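Local coordinates for Ice-binding protein (Colwellia, PDB 3WP9) that binds to the surface of ice crystals, inhibiting their growth and their recrystallization into larger grains, at residues Y4-G9 with V135-I140. Numbering follows the deposited sequence.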
loop_
_atom_site.group_PDB
_atom_site.type_symbol
_atom_site.label_atom_id
_atom_site.label_comp_id
_atom_site.label_asym_id
_atom_site.label_seq_id
_atom_site.Cartn_x
_atom_site.Cartn_y
_atom_site.Cartn_z
ATOM N N TYR A 4 -15.839 -4.810 -8.088
ATOM C CA TYR A 4 -15.545 -3.466 -8.594
ATOM C C TYR A 4 -14.365 -2.937 -7.761
ATOM O O TYR A 4 -14.106 -3.432 -6.633
ATOM C CB TYR A 4 -16.760 -2.526 -8.466
ATOM C CG TYR A 4 -17.710 -2.929 -7.345
ATOM C CD1 TYR A 4 -18.364 -4.168 -7.383
ATOM C CD2 TYR A 4 -17.943 -2.092 -6.234
ATOM C CE1 TYR A 4 -19.212 -4.575 -6.356
ATOM C CE2 TYR A 4 -18.801 -2.487 -5.195
ATOM C CZ TYR A 4 -19.442 -3.737 -5.255
ATOM O OH TYR A 4 -20.305 -4.194 -4.240
ATOM N N ALA A 5 -13.690 -1.951 -8.341
ATOM C CA ALA A 5 -12.573 -1.267 -7.669
ATOM C C ALA A 5 -13.007 -0.760 -6.285
ATOM O O ALA A 5 -14.181 -0.514 -6.003
ATOM C CB ALA A 5 -12.038 -0.122 -8.503
ATOM N N VAL A 6 -12.021 -0.606 -5.415
ATOM C CA VAL A 6 -12.204 0.099 -4.156
ATOM C C VAL A 6 -11.872 1.565 -4.393
ATOM O O VAL A 6 -10.737 1.905 -4.743
ATOM C CB VAL A 6 -11.312 -0.489 -3.069
ATOM C CG1 VAL A 6 -11.332 0.401 -1.820
ATOM C CG2 VAL A 6 -11.683 -1.944 -2.764
ATOM N N GLU A 7 -12.874 2.446 -4.252
ATOM C CA GLU A 7 -12.666 3.889 -4.377
ATOM C C GLU A 7 -11.825 4.434 -3.182
ATOM O O GLU A 7 -12.131 4.162 -2.042
ATOM C CB GLU A 7 -13.992 4.665 -4.470
ATOM C CG GLU A 7 -14.773 4.361 -5.756
ATOM C CD GLU A 7 -13.934 4.408 -7.052
ATOM O OE1 GLU A 7 -13.113 5.358 -7.214
ATOM O OE2 GLU A 7 -14.109 3.493 -7.919
ATOM N N LEU A 8 -10.780 5.193 -3.512
ATOM C CA LEU A 8 -9.832 5.695 -2.483
ATOM C C LEU A 8 -10.093 7.152 -2.122
ATOM O O LEU A 8 -9.530 7.679 -1.187
ATOM C CB LEU A 8 -8.357 5.505 -2.975
ATOM C CG LEU A 8 -7.947 4.087 -3.342
ATOM C CD1 LEU A 8 -6.471 4.223 -3.789
ATOM C CD2 LEU A 8 -8.145 3.140 -2.144
ATOM N N GLY A 9 -10.982 7.847 -2.831
ATOM C CA GLY A 9 -11.144 9.258 -2.501
ATOM C C GLY A 9 -9.857 10.078 -2.496
ATOM O O GLY A 9 -9.009 9.926 -3.402
ATOM N N VAL A 135 -9.968 -6.871 -11.143
ATOM C CA VAL A 135 -9.758 -6.368 -9.791
ATOM C C VAL A 135 -9.592 -7.561 -8.856
ATOM O O VAL A 135 -10.259 -8.632 -8.960
ATOM C CB VAL A 135 -10.916 -5.422 -9.396
ATOM C CG1 VAL A 135 -10.854 -5.054 -7.895
ATOM C CG2 VAL A 135 -10.894 -4.172 -10.210
ATOM N N TRP A 136 -8.645 -7.381 -7.899
ATOM C CA TRP A 136 -8.439 -8.328 -6.832
ATOM C C TRP A 136 -8.563 -7.582 -5.506
ATOM O O TRP A 136 -8.085 -6.476 -5.379
ATOM C CB TRP A 136 -7.011 -8.924 -6.855
ATOM C CG TRP A 136 -6.648 -9.776 -8.040
ATOM C CD1 TRP A 136 -6.527 -11.129 -8.067
ATOM C CD2 TRP A 136 -6.350 -9.297 -9.350
ATOM N NE1 TRP A 136 -6.137 -11.527 -9.335
ATOM C CE2 TRP A 136 -6.048 -10.427 -10.139
ATOM C CE3 TRP A 136 -6.288 -8.021 -9.929
ATOM C CZ2 TRP A 136 -5.707 -10.316 -11.503
ATOM C CZ3 TRP A 136 -5.968 -7.904 -11.316
ATOM C CH2 TRP A 136 -5.683 -9.047 -12.049
ATOM N N ILE A 137 -9.383 -8.153 -4.642
ATOM C CA ILE A 137 -9.446 -7.685 -3.299
ATOM C C ILE A 137 -9.027 -8.801 -2.347
ATOM O O ILE A 137 -9.583 -9.926 -2.296
ATOM C CB ILE A 137 -10.853 -7.029 -2.992
ATOM C CG1 ILE A 137 -11.195 -5.796 -3.898
ATOM C CG2 ILE A 137 -10.914 -6.744 -1.491
ATOM C CD1 ILE A 137 -12.580 -5.264 -3.580
ATOM N N MET A 138 -7.956 -8.494 -1.561
ATOM C CA MET A 138 -7.370 -9.434 -0.665
ATOM C C MET A 138 -7.739 -9.054 0.774
ATOM O O MET A 138 -7.262 -8.092 1.294
ATOM C CB MET A 138 -5.838 -9.499 -0.848
ATOM C CG MET A 138 -5.417 -9.340 -2.305
ATOM S SD MET A 138 -5.864 -10.726 -3.307
ATOM C CE MET A 138 -4.898 -12.003 -2.625
ATOM N N GLN A 139 -8.530 -9.902 1.399
ATOM C CA GLN A 139 -9.117 -9.589 2.726
ATOM C C GLN A 139 -8.391 -10.418 3.747
ATOM O O GLN A 139 -8.613 -11.626 3.853
ATOM C CB GLN A 139 -10.616 -9.948 2.748
ATOM C CG GLN A 139 -11.338 -9.096 1.789
ATOM C CD GLN A 139 -12.765 -9.566 1.612
ATOM O OE1 GLN A 139 -13.098 -10.708 1.912
ATOM N NE2 GLN A 139 -13.610 -8.677 1.191
ATOM N N ILE A 140 -7.447 -9.775 4.472
ATOM C CA ILE A 140 -6.547 -10.497 5.354
ATOM C C ILE A 140 -6.799 -10.096 6.829
ATOM O O ILE A 140 -6.543 -8.983 7.230
ATOM C CB ILE A 140 -5.053 -10.253 4.950
ATOM C CG1 ILE A 140 -4.846 -10.784 3.530
ATOM C CG2 ILE A 140 -4.120 -10.920 5.955
ATOM C CD1 ILE A 140 -3.624 -10.121 2.898
#
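Strand 136-140 belongs to the long parallel sheet of a right-handed beta-helix, and the N-terminal loop 4-9, extended over its first residues, runs past its beginning on the side where helix 71-89 also packs. Val-135, just ahead of the strand, and Ile-137, its second residue, both direct their side chains at this chain, while Trp-136 between them points away and sets its ring edge-to-face with that of Phe-128.

The tightest touch is methyl to methyl: CD1 of Ile-137 lies 3.5 Å from CG2 of Val-6. The same Val-6 methyl is 4.0 Å from CG1 of Ile-137, so it meets the outer end of the isoleucine chain, the two side chains crossing at a slant. Ile-137 is extended about its second torsion (chi2 178°), which carries CD1 out far enough to come within 3.9 Å of the carbonyl oxygen of Tyr-4 as well. Val-135 works on the backbone instead. Its CG1, anti to its own N (chi1 171°), stands 3.8 Å from Tyr-4 O, and its other branch, CG2, approaches the amide N of Ala-5 at 4.0 Å. Both methyls thus lie over the same face of the Tyr-4 to Ala-5 peptide, CG1 nearer the carbonyl and CG2 nearer the amide N.

Ala-84 and Ala-88 of the helix and Phe-164 of the neighbouring strand also touch Val-6, placing this valine where helix, strands and N-terminal chain converge. Arg-91 hydrogen-bonds to the carbonyl oxygens of Tyr-4 and Ala-5 and makes a cation-pi contact with the tyrosine ring.

Between the two segments, then, everything is van der Waals contact of aliphatic carbon with side chain or peptide; the Tyr-4 carbonyl, though approached by two methyls, gets its polar partner from Arg-91, so apolar packing and hydrogen bonding are met from different parts of the fold.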